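Local coordinates for protein BtGH115A (Bacteroides thetaiotaomicron, PDB 5BY3) that acts as a family GH115 4-O-methyl-alpha-glucuronidase with specificity for decorated arabinogalactans, a glycoside hydrolase that removes 4-O-methyl-glucuronic acid decorations, at residues H243-M247 / A248-A252; F275-D278 / R279-V283; E508-P511 / V512-V515; E730-K733 / E734-R738. One frame throughout, in Å; residues are numbered along the deposited sequence.

Contact 1 (H243-M247 / A248-A252); sequences HCEPM and ACNAA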
loop_
_atom_site.group_PDB
_atom_site.type_symbol
_atom_site.label_atom_id
_atom_site.label_comp_id
_atom_site.label_asym_id
_atom_site.label_seq_id
_atom_site.Cartn_x
_atom_site.Cartn_y
_atom_site.Cartn_z
ATOM N N HIS A 243 6.484 -13.148 6.440
ATOM C CA HIS A 243 7.001 -13.345 7.824
ATOM C C HIS A 243 6.882 -14.791 8.336
ATOM O O HIS A 243 7.516 -15.149 9.331
ATOM C CB HIS A 243 6.248 -12.404 8.758
ATOM C CG HIS A 243 4.811 -12.251 8.372
ATOM N ND1 HIS A 243 3.857 -13.197 8.687
ATOM C CD2 HIS A 243 4.189 -11.334 7.598
ATOM C CE1 HIS A 243 2.701 -12.849 8.153
ATOM N NE2 HIS A 243 2.873 -11.721 7.494
ATOM N N CYS A 244 6.089 -15.610 7.642
ATOM C CA CYS A 244 5.893 -17.026 7.988
ATOM C C CYS A 244 6.259 -17.973 6.831
ATOM O O CYS A 244 5.743 -19.110 6.733
ATOM C CB CYS A 244 4.424 -17.251 8.362
ATOM S SG CYS A 244 3.296 -16.944 6.964
ATOM N N GLU A 245 7.113 -17.500 5.922
ATOM C CA GLU A 245 7.513 -18.306 4.765
ATOM C C GLU A 245 9.042 -18.242 4.593
ATOM O O GLU A 245 9.560 -17.701 3.578
ATOM C CB GLU A 245 6.805 -17.836 3.512
ATOM C CG GLU A 245 5.330 -18.102 3.404
ATOM C CD GLU A 245 4.793 -17.450 2.152
ATOM O OE1 GLU A 245 4.559 -16.210 2.190
ATOM O OE2 GLU A 245 4.651 -18.153 1.122
ATOM N N PRO A 246 9.760 -18.825 5.578
ATOM C CA PRO A 246 11.206 -18.781 5.730
ATOM C C PRO A 246 12.019 -19.189 4.542
ATOM O O PRO A 246 13.033 -18.538 4.287
ATOM C CB PRO A 246 11.480 -19.765 6.862
ATOM C CG PRO A 246 10.214 -19.828 7.628
ATOM C CD PRO A 246 9.153 -19.723 6.579
HETATM N N MSE A 247 11.638 -20.252 3.810
HETATM C CA MSE A 247 12.975 -20.256 3.086
HETATM C C MSE A 247 12.649 -20.384 1.669
HETATM O O MSE A 247 12.756 -21.480 1.101
HETATM C CB MSE A 247 14.021 -21.364 3.412
HETATM C CG MSE A 247 14.773 -21.227 4.728
HETATM SE SE MSE A 247 16.319 -20.024 4.520
HETATM C CE MSE A 247 17.248 -21.317 3.407
ATOM N N ALA A 248 12.209 -19.276 1.079
ATOM C CA ALA A 248 11.430 -19.337 -0.171
ATOM C C ALA A 248 10.324 -20.418 -0.079
ATOM O O ALA A 248 9.838 -20.922 -1.097
ATOM C CB ALA A 248 12.358 -19.586 -1.352
ATOM N N CYS A 249 9.926 -20.734 1.158
ATOM C CA CYS A 249 9.129 -21.914 1.484
ATOM C C CYS A 249 7.780 -21.581 2.071
ATOM O O CYS A 249 7.649 -21.188 3.223
ATOM C CB CYS A 249 9.896 -22.835 2.442
ATOM S SG CYS A 249 10.745 -24.162 1.578
ATOM N N ASN A 250 6.767 -21.755 1.244
ATOM C CA ASN A 250 5.398 -21.531 1.653
ATOM C C ASN A 250 4.872 -22.707 2.511
ATOM O O ASN A 250 4.318 -23.664 1.986
ATOM C CB ASN A 250 4.517 -21.265 0.407
ATOM C CG ASN A 250 3.029 -21.235 0.728
ATOM O OD1 ASN A 250 2.612 -21.386 1.887
ATOM N ND2 ASN A 250 2.218 -21.062 -0.297
ATOM N N ALA A 251 5.034 -22.610 3.827
ATOM C CA ALA A 251 4.565 -23.643 4.740
ATOM C C ALA A 251 3.053 -23.858 4.614
ATOM O O ALA A 251 2.579 -25.007 4.506
ATOM C CB ALA A 251 4.937 -23.268 6.137
ATOM N N ALA A 252 2.312 -22.740 4.549
ATOM C CA ALA A 252 0.824 -22.717 4.460
ATOM C C ALA A 252 0.247 -23.735 3.492
ATOM O O ALA A 252 -0.611 -24.522 3.880
ATOM C CB ALA A 252 0.305 -21.316 4.147
#

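Contact 2 (F275-D278 / R279-V283); sequences FWED and RVKEV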
loop_
_atom_site.group_PDB
_atom_site.type_symbol
_atom_site.label_atom_id
_atom_site.label_comp_id
_atom_site.label_asym_id
_atom_site.label_seq_id
_atom_site.Cartn_x
_atom_site.Cartn_y
_atom_site.Cartn_z
ATOM N N PHE A 275 12.786 -30.266 4.239
ATOM C CA PHE A 275 11.767 -29.420 3.607
ATOM C C PHE A 275 12.361 -28.135 2.991
ATOM O O PHE A 275 12.296 -27.940 1.785
ATOM C CB PHE A 275 10.698 -29.111 4.688
ATOM C CG PHE A 275 9.653 -28.124 4.277
ATOM C CD1 PHE A 275 8.620 -28.491 3.405
ATOM C CD2 PHE A 275 9.669 -26.829 4.784
ATOM C CE1 PHE A 275 7.640 -27.579 3.039
ATOM C CE2 PHE A 275 8.694 -25.914 4.416
ATOM C CZ PHE A 275 7.682 -26.294 3.543
ATOM N N TRP A 276 12.961 -27.284 3.824
ATOM C CA TRP A 276 13.670 -26.070 3.383
ATOM C C TRP A 276 14.740 -26.363 2.320
ATOM O O TRP A 276 14.738 -25.734 1.247
ATOM C CB TRP A 276 14.322 -25.393 4.583
ATOM C CG TRP A 276 13.410 -24.810 5.568
ATOM C CD1 TRP A 276 12.120 -24.400 5.353
ATOM C CD2 TRP A 276 13.699 -24.503 6.923
ATOM N NE1 TRP A 276 11.581 -23.898 6.495
ATOM C CE2 TRP A 276 12.529 -23.917 7.477
ATOM C CE3 TRP A 276 14.820 -24.669 7.737
ATOM C CZ2 TRP A 276 12.449 -23.489 8.811
ATOM C CZ3 TRP A 276 14.752 -24.228 9.063
ATOM C CH2 TRP A 276 13.564 -23.647 9.588
ATOM N N GLU A 277 15.604 -27.350 2.613
ATOM C CA GLU A 277 16.762 -27.721 1.787
ATOM C C GLU A 277 16.431 -28.021 0.343
ATOM O O GLU A 277 17.103 -27.525 -0.566
ATOM C CB GLU A 277 17.505 -28.913 2.396
ATOM C CG GLU A 277 18.579 -29.524 1.494
ATOM C CD GLU A 277 19.243 -30.735 2.117
ATOM O OE1 GLU A 277 20.441 -30.631 2.502
ATOM O OE2 GLU A 277 18.552 -31.777 2.227
ATOM N N ASP A 278 15.408 -28.833 0.120
ATOM C CA ASP A 278 15.069 -29.238 -1.237
ATOM C C ASP A 278 14.829 -28.015 -2.102
ATOM O O ASP A 278 15.208 -27.988 -3.273
ATOM C CB ASP A 278 13.842 -30.137 -1.222
ATOM C CG ASP A 278 14.076 -31.451 -0.480
ATOM O OD1 ASP A 278 15.254 -31.737 -0.151
ATOM O OD2 ASP A 278 13.076 -32.197 -0.254
ATOM N N ARG A 279 14.221 -26.998 -1.478
ATOM C CA ARG A 279 13.816 -25.755 -2.115
ATOM C C ARG A 279 15.008 -24.849 -2.416
ATOM O O ARG A 279 15.154 -24.401 -3.534
ATOM C CB ARG A 279 12.778 -25.035 -1.234
ATOM C CG ARG A 279 12.498 -23.580 -1.570
ATOM C CD ARG A 279 11.882 -23.364 -2.958
ATOM N NE ARG A 279 10.931 -24.396 -3.351
ATOM C CZ ARG A 279 9.682 -24.457 -2.927
ATOM N NH1 ARG A 279 9.204 -23.540 -2.083
ATOM N NH2 ARG A 279 8.902 -25.428 -3.342
ATOM N N VAL A 280 15.829 -24.567 -1.408
ATOM C CA VAL A 280 17.093 -23.856 -1.598
ATOM C C VAL A 280 17.939 -24.475 -2.732
ATOM O O VAL A 280 18.556 -23.737 -3.480
ATOM C CB VAL A 280 17.887 -23.799 -0.291
ATOM C CG1 VAL A 280 19.074 -22.853 -0.387
ATOM C CG2 VAL A 280 16.984 -23.384 0.853
ATOM N N LYS A 281 17.927 -25.811 -2.863
ATOM C CA LYS A 281 18.593 -26.536 -3.948
ATOM C C LYS A 281 18.106 -26.103 -5.330
ATOM O O LYS A 281 18.922 -25.777 -6.194
ATOM C CB LYS A 281 18.414 -28.057 -3.812
ATOM C CG LYS A 281 19.366 -28.758 -2.865
ATOM C CD LYS A 281 19.472 -30.239 -3.215
ATOM C CE LYS A 281 20.121 -31.031 -2.085
ATOM N NZ LYS A 281 20.198 -32.504 -2.334
ATOM N N GLU A 282 16.791 -26.081 -5.539
ATOM C CA GLU A 282 16.239 -25.842 -6.890
ATOM C C GLU A 282 16.205 -24.363 -7.345
ATOM O O GLU A 282 15.881 -24.065 -8.505
ATOM C CB GLU A 282 14.857 -26.487 -7.016
ATOM C CG GLU A 282 13.806 -25.842 -6.137
ATOM C CD GLU A 282 12.414 -26.412 -6.348
ATOM O OE1 GLU A 282 12.245 -27.379 -7.128
ATOM O OE2 GLU A 282 11.481 -25.879 -5.716
ATOM N N VAL A 283 16.587 -23.465 -6.437
ATOM C CA VAL A 283 16.310 -22.039 -6.522
ATOM C C VAL A 283 17.574 -21.189 -6.252
ATOM O O VAL A 283 17.503 -19.963 -6.256
ATOM C CB VAL A 283 15.087 -21.739 -5.573
ATOM C CG1 VAL A 283 15.362 -20.788 -4.409
ATOM C CG2 VAL A 283 13.824 -21.401 -6.349
#

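Contact 3 (E508-P511 / V512-V515); sequences EKNP and VYRV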
loop_
_atom_site.group_PDB
_atom_site.type_symbol
_atom_site.label_atom_id
_atom_site.label_comp_id
_atom_site.label_asym_id
_atom_site.label_seq_id
_atom_site.Cartn_x
_atom_site.Cartn_y
_atom_site.Cartn_z
ATOM N N GLU A 508 -13.442 -11.722 17.201
ATOM C CA GLU A 508 -13.765 -11.379 18.591
ATOM C C GLU A 508 -14.248 -12.523 19.476
ATOM O O GLU A 508 -14.394 -12.305 20.698
ATOM C CB GLU A 508 -14.803 -10.273 18.662
ATOM C CG GLU A 508 -14.283 -8.862 18.514
ATOM C CD GLU A 508 -13.395 -8.394 19.637
ATOM O OE1 GLU A 508 -13.478 -8.904 20.769
ATOM O OE2 GLU A 508 -12.603 -7.489 19.377
ATOM N N LYS A 509 -14.522 -13.710 18.913
ATOM C CA LYS A 509 -14.925 -14.887 19.777
ATOM C C LYS A 509 -16.263 -14.710 20.554
ATOM O O LYS A 509 -16.570 -15.492 21.464
ATOM C CB LYS A 509 -13.829 -15.282 20.814
ATOM C CG LYS A 509 -12.412 -15.556 20.303
ATOM C CD LYS A 509 -11.469 -15.756 21.484
ATOM C CE LYS A 509 -10.011 -15.636 21.065
ATOM N NZ LYS A 509 -9.148 -15.054 22.141
ATOM N N ASN A 510 -16.998 -13.644 20.233
ATOM C CA ASN A 510 -18.341 -13.370 20.731
ATOM C C ASN A 510 -19.210 -13.055 19.497
ATOM O O ASN A 510 -18.773 -12.286 18.628
ATOM C CB ASN A 510 -18.338 -12.203 21.732
ATOM C CG ASN A 510 -19.648 -12.069 22.501
ATOM O OD1 ASN A 510 -20.713 -12.463 22.043
ATOM N ND2 ASN A 510 -19.571 -11.499 23.683
ATOM N N PRO A 511 -20.399 -13.706 19.378
ATOM C CA PRO A 511 -21.296 -13.460 18.240
ATOM C C PRO A 511 -21.919 -12.064 18.166
ATOM O O PRO A 511 -22.341 -11.647 17.098
ATOM C CB PRO A 511 -22.403 -14.516 18.430
ATOM C CG PRO A 511 -21.743 -15.618 19.179
ATOM C CD PRO A 511 -20.814 -14.917 20.128
ATOM N N VAL A 512 -21.994 -11.345 19.272
ATOM C CA VAL A 512 -22.662 -10.036 19.251
ATOM C C VAL A 512 -21.939 -8.988 18.350
ATOM O O VAL A 512 -22.565 -8.084 17.776
ATOM C CB VAL A 512 -22.994 -9.520 20.686
ATOM C CG1 VAL A 512 -21.780 -8.899 21.398
ATOM C CG2 VAL A 512 -24.187 -8.558 20.646
ATOM N N TYR A 513 -20.630 -9.145 18.203
ATOM C CA TYR A 513 -19.827 -8.239 17.389
ATOM C C TYR A 513 -20.060 -8.510 15.918
ATOM O O TYR A 513 -19.509 -7.827 15.089
ATOM C CB TYR A 513 -18.330 -8.423 17.656
ATOM C CG TYR A 513 -17.854 -8.001 19.000
ATOM C CD1 TYR A 513 -17.406 -6.699 19.220
ATOM C CD2 TYR A 513 -17.781 -8.922 20.055
ATOM C CE1 TYR A 513 -16.920 -6.312 20.455
ATOM C CE2 TYR A 513 -17.290 -8.554 21.304
ATOM C CZ TYR A 513 -16.865 -7.248 21.508
ATOM O OH TYR A 513 -16.385 -6.858 22.752
ATOM N N ARG A 514 -20.827 -9.538 15.594
ATOM C CA ARG A 514 -21.106 -9.857 14.200
ATOM C C ARG A 514 -22.484 -9.334 13.794
ATOM O O ARG A 514 -22.859 -9.410 12.623
ATOM C CB ARG A 514 -20.973 -11.365 13.989
ATOM C CG ARG A 514 -19.581 -11.950 14.308
ATOM C CD ARG A 514 -19.529 -13.476 14.196
ATOM N NE ARG A 514 -20.200 -13.984 12.989
ATOM C CZ ARG A 514 -19.667 -13.975 11.768
ATOM N NH1 ARG A 514 -18.440 -13.492 11.576
ATOM N NH2 ARG A 514 -20.369 -14.437 10.740
ATOM N N VAL A 515 -23.220 -8.798 14.773
ATOM C CA VAL A 515 -24.526 -8.165 14.575
ATOM C C VAL A 515 -24.272 -6.717 14.135
ATOM O O VAL A 515 -23.621 -5.950 14.860
ATOM C CB VAL A 515 -25.388 -8.174 15.889
ATOM C CG1 VAL A 515 -26.708 -7.403 15.728
ATOM C CG2 VAL A 515 -25.665 -9.596 16.364
#

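Contact 4 (E730-K733 / E734-R738); sequences EEWK and ENVLR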
loop_
_atom_site.group_PDB
_atom_site.type_symbol
_atom_site.label_atom_id
_atom_site.label_comp_id
_atom_site.label_asym_id
_atom_site.label_seq_id
_atom_site.Cartn_x
_atom_site.Cartn_y
_atom_site.Cartn_z
ATOM N N GLU A 730 -8.285 -3.097 23.127
ATOM C CA GLU A 730 -9.595 -2.513 22.851
ATOM C C GLU A 730 -9.494 -1.073 22.263
ATOM O O GLU A 730 -10.140 -0.773 21.244
ATOM C CB GLU A 730 -10.443 -2.542 24.137
ATOM C CG GLU A 730 -11.906 -2.148 23.977
ATOM C CD GLU A 730 -12.634 -3.016 22.964
ATOM O OE1 GLU A 730 -12.332 -4.235 22.877
ATOM O OE2 GLU A 730 -13.497 -2.465 22.246
ATOM N N GLU A 731 -8.661 -0.215 22.876
ATOM C CA GLU A 731 -8.423 1.135 22.385
ATOM C C GLU A 731 -7.784 1.200 20.996
ATOM O O GLU A 731 -8.184 2.024 20.168
ATOM C CB GLU A 731 -7.581 1.954 23.354
ATOM C CG GLU A 731 -7.617 3.438 23.081
ATOM C CD GLU A 731 -6.900 4.225 24.147
ATOM O OE1 GLU A 731 -5.634 4.284 24.172
ATOM O OE2 GLU A 731 -7.631 4.817 24.960
ATOM N N TRP A 732 -6.795 0.350 20.752
ATOM C CA TRP A 732 -6.190 0.265 19.448
ATOM C C TRP A 732 -7.243 -0.150 18.387
ATOM O O TRP A 732 -7.171 0.283 17.236
ATOM C CB TRP A 732 -4.965 -0.664 19.452
ATOM C CG TRP A 732 -4.419 -0.893 18.054
ATOM C CD1 TRP A 732 -3.508 -0.117 17.369
ATOM C CD2 TRP A 732 -4.831 -1.921 17.139
ATOM N NE1 TRP A 732 -3.302 -0.634 16.090
ATOM C CE2 TRP A 732 -4.098 -1.737 15.930
ATOM C CE3 TRP A 732 -5.719 -3.001 17.233
ATOM C CZ2 TRP A 732 -4.221 -2.606 14.841
ATOM C CZ3 TRP A 732 -5.862 -3.835 16.120
ATOM C CH2 TRP A 732 -5.120 -3.625 14.951
ATOM N N LYS A 733 -8.222 -0.949 18.784
ATOM C CA LYS A 733 -9.210 -1.473 17.838
ATOM C C LYS A 733 -10.112 -0.320 17.442
ATOM O O LYS A 733 -10.371 -0.114 16.277
ATOM C CB LYS A 733 -10.028 -2.624 18.455
ATOM C CG LYS A 733 -9.330 -3.980 18.382
ATOM C CD LYS A 733 -10.085 -5.022 19.187
ATOM C CE LYS A 733 -9.369 -6.376 19.201
ATOM N NZ LYS A 733 -10.089 -7.327 20.109
ATOM N N GLU A 734 -10.566 0.412 18.446
ATOM C CA GLU A 734 -11.309 1.642 18.311
ATOM C C GLU A 734 -10.528 2.616 17.443
ATOM O O GLU A 734 -11.090 3.180 16.502
ATOM C CB GLU A 734 -11.548 2.244 19.706
ATOM C CG GLU A 734 -12.956 2.138 20.267
ATOM C CD GLU A 734 -13.689 0.884 19.821
ATOM O OE1 GLU A 734 -13.303 -0.207 20.276
ATOM O OE2 GLU A 734 -14.648 0.981 19.018
ATOM N N ASN A 735 -9.242 2.799 17.762
ATOM C CA ASN A 735 -8.400 3.776 17.097
ATOM C C ASN A 735 -8.414 3.528 15.581
ATOM O O ASN A 735 -8.743 4.412 14.841
ATOM C CB ASN A 735 -6.952 3.726 17.628
ATOM C CG ASN A 735 -6.737 4.529 18.943
ATOM O OD1 ASN A 735 -7.679 5.067 19.568
ATOM N ND2 ASN A 735 -5.462 4.610 19.360
ATOM N N VAL A 736 -8.072 2.335 15.119
ATOM C CA VAL A 736 -7.860 2.104 13.687
ATOM C C VAL A 736 -9.146 2.046 12.838
ATOM O O VAL A 736 -9.103 2.297 11.655
ATOM C CB VAL A 736 -7.017 0.837 13.447
ATOM C CG1 VAL A 736 -5.622 1.022 14.026
ATOM C CG2 VAL A 736 -7.692 -0.403 14.035
ATOM N N LEU A 737 -10.282 1.718 13.451
ATOM C CA LEU A 737 -11.561 1.740 12.762
ATOM C C LEU A 737 -11.995 3.172 12.372
ATOM O O LEU A 737 -12.591 3.366 11.305
ATOM C CB LEU A 737 -12.661 1.093 13.631
ATOM C CG LEU A 737 -12.780 -0.446 13.718
ATOM C CD1 LEU A 737 -13.800 -0.939 14.761
ATOM C CD2 LEU A 737 -13.065 -1.131 12.382
ATOM N N ARG A 738 -11.716 4.142 13.248
ATOM C CA ARG A 738 -12.170 5.519 13.094
ATOM C C ARG A 738 -11.035 6.462 12.673
ATOM O O ARG A 738 -11.255 7.648 12.440
ATOM C CB ARG A 738 -12.848 6.026 14.393
ATOM C CG ARG A 738 -11.879 6.229 15.525
ATOM C CD ARG A 738 -12.550 6.367 16.862
ATOM N NE ARG A 738 -11.486 6.292 17.824
ATOM C CZ ARG A 738 -11.613 5.928 19.101
ATOM N NH1 ARG A 738 -12.809 5.620 19.620
ATOM N NH2 ARG A 738 -10.518 5.875 19.846
#

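Contact 1 (H243-M247 / A248-A252)
Glu-245 lies side by side with Asn-250, both side chains pointing the same way, and its OE2 rests against Asn-250 CB at 3.2 Å. The carboxylate and amide planes stand 78° apart, so the two flat groups meet without stacking. Lower down, Glu-245 CA gives a CA-H...O contact to Cys-249 O at 3.3 Å, and Glu-245 CB lies 3.5 Å from Cys-249 O. Glu-245 CG is anti to its carbonyl carbon (chi1 -70°), which carries the extended chain along the Cys-249 to Asn-250 backbone. Its other oxygen, OE1, accepts the backbone NH of Ser-242. With an alanine here, Ser-242 N would probably lose its carboxylate acceptor and a gap would open beside CA and CB of Asn-250.

The reversal that brings the two residues together passes through Ala-248, whose backbone is in the left-handed region (phi 46°). Selenomethionine Met-247, bent at chi2 and chi3, packs on Trp-276 and Val-280 of helix 265-283 and on Leu-325 and Leu-326 of helix 308-329, while Ala-248 O accepts a bond from Arg-279 NH1. Asn-250 OD1 accepts Gly-253 N, and Glu-254 OE1 receives Asn-250 N. The arrangement is thus an asparagine N-cap of helix 251-258, set in a buried loop that follows strand 238-239 of an eight-stranded parallel sheet, consistent with the TIM-barrel clan of the family.

Contact 2 (F275-D278 / R279-V283)
Trp-276 and Val-280 meet one turn apart on an amphipathic alpha-helix, 265-283, where Val-280 N donates to Trp-276 O at 3.1 Å. The bond is nearly straight (167°); a weak second bond reaches the same oxygen from Arg-279 N. Packing is tight on this buried side. Val-280 CG2 closes to 3.3 Å from Trp-276 O, and beyond the segments Trp-276 lies on Gln-322 and Val-280 on Leu-326, both of helix 308-329.

At the helix margin the fit is looser. Glu-277 and Lys-281 run side by side in the same direction, joined at their roots by the bond from Lys-281 N to Glu-277 O (3.0 Å), yet their side chains come no nearer than 4.2 Å, between Glu-277 CG and Lys-281 CE. Their charged atoms, Glu-277 OE2 and Lys-281 NZ, stay 4.9 Å apart, too far for a salt bridge, and Glu-277 OE1 bonds instead to Tyr-329 OH. Lys-281 and Asp-278 are the exposed residues here, and Asp-278 O accepts Glu-282 N only weakly.

Arg-279 belongs to the buried side, facing the 248-254 region, where its NH2 forms a salt bridge with Glu-254. Bends at chi2 (64°) and chi3 carry the guanidinium off the helix while turning NE toward Glu-282, whose OE2 it meets on the anti side of the carboxylate at 2.8 Å.

Contact 3 (E508-P511 / V512-V515)
Pro-511 O accepts Arg-514 N at 3.0 Å, a bond between residues three apart that marks the 3-10 turn; Val-515 N to Val-512 O, at 3.2 Å, repeats the pattern. Just ahead of the turn, Val-512 N points straight at Asn-510 OD1 (3.3 Å, 180° at the hydrogen), bridging the proline between them. The Asn-510 amide thereby lies alongside Val-512, pointing the same way.

Tyr-513 takes contacts from two directions. Glu-508 CG sits over the centre of its ring in a CH-pi contact, 3.7 Å from the centroid and 13° off the normal. A bend at chi2 then lays the carboxylate over the same face, its plane 28° from that of the ring. Asn-510 CB meets the ring edge instead, 3.7 Å from Tyr-513 CD2. Outside the segments, Glu-508 OE2 forms a salt bridge with Lys-733, and Arg-514 pairs with Glu-506. Together the backbone and amide bonds define an Asx-Pro turn leading into a 3-10 turn, on the surface loop between helices 476-495 and 523-543.

Contact 4 (E730-K733 / E734-R738)
Glu-730 and Glu-734, one turn apart, each form a salt bridge with Arg-505, which would offset their like charges. Their carboxylates lie side by side, planes 19° apart, with Glu-730 OE2 only 3.0 Å from Glu-734 OE1. On another flank, Glu-731 pairs with Arg-743. Asn-735 OD1 accepts Arg-738 NH2 at 3.0 Å in the carbonyl plane, while Glu-734 CB lies over one face of that guanidinium, toward its rim. A leucine in place of Asn-735 would probably leave Arg-738 NH2 without this acceptor and the guanidinium less firmly fixed.

Asn-735 N donates to Glu-731 O at 2.7 Å, and Glu-734 N to Glu-730 O at 3.1 Å, the latter almost straight (173°). These two backbone bonds belong to the short alpha-helix 730-738 of the GH115 C-terminal domain, which links the beta-strands 719-722 and 741-748. On its buried side, the Trp-732 indole receives Val-736 CG1 over one face, 3.9 Å from the centroid of the five-membered ring. That methyl lies nearest to Trp-732 NE1, at 3.5 Å. NE1 itself bonds to Asp-368, and Arg-374 adds a cation-pi contact to the indole.

How the contacts relate
Contact 1 is wholly buried, contacts 2 and 4 are both partly buried, contact 2 with more exposed residues, and contact 3 lies on the outside. Contacts 1 and 2 touch directly: Met-247 CE packs on Val-280 CG2 at 3.3 Å, so the capped loop lies directly against helix 265-283. Contacts 3 and 4 are joined by a salt bridge, Glu-508 OE2 to Lys-733 NZ at 2.6 Å, between a surface loop and the C-terminal helix. The two pairs stand well apart, with contacts 1 and 4 about 30 Å centre to centre. Chemistry follows position: capping and apolar packing inside, regular helix bonds with charged flanks in 2 and 4, an Asx turn outside.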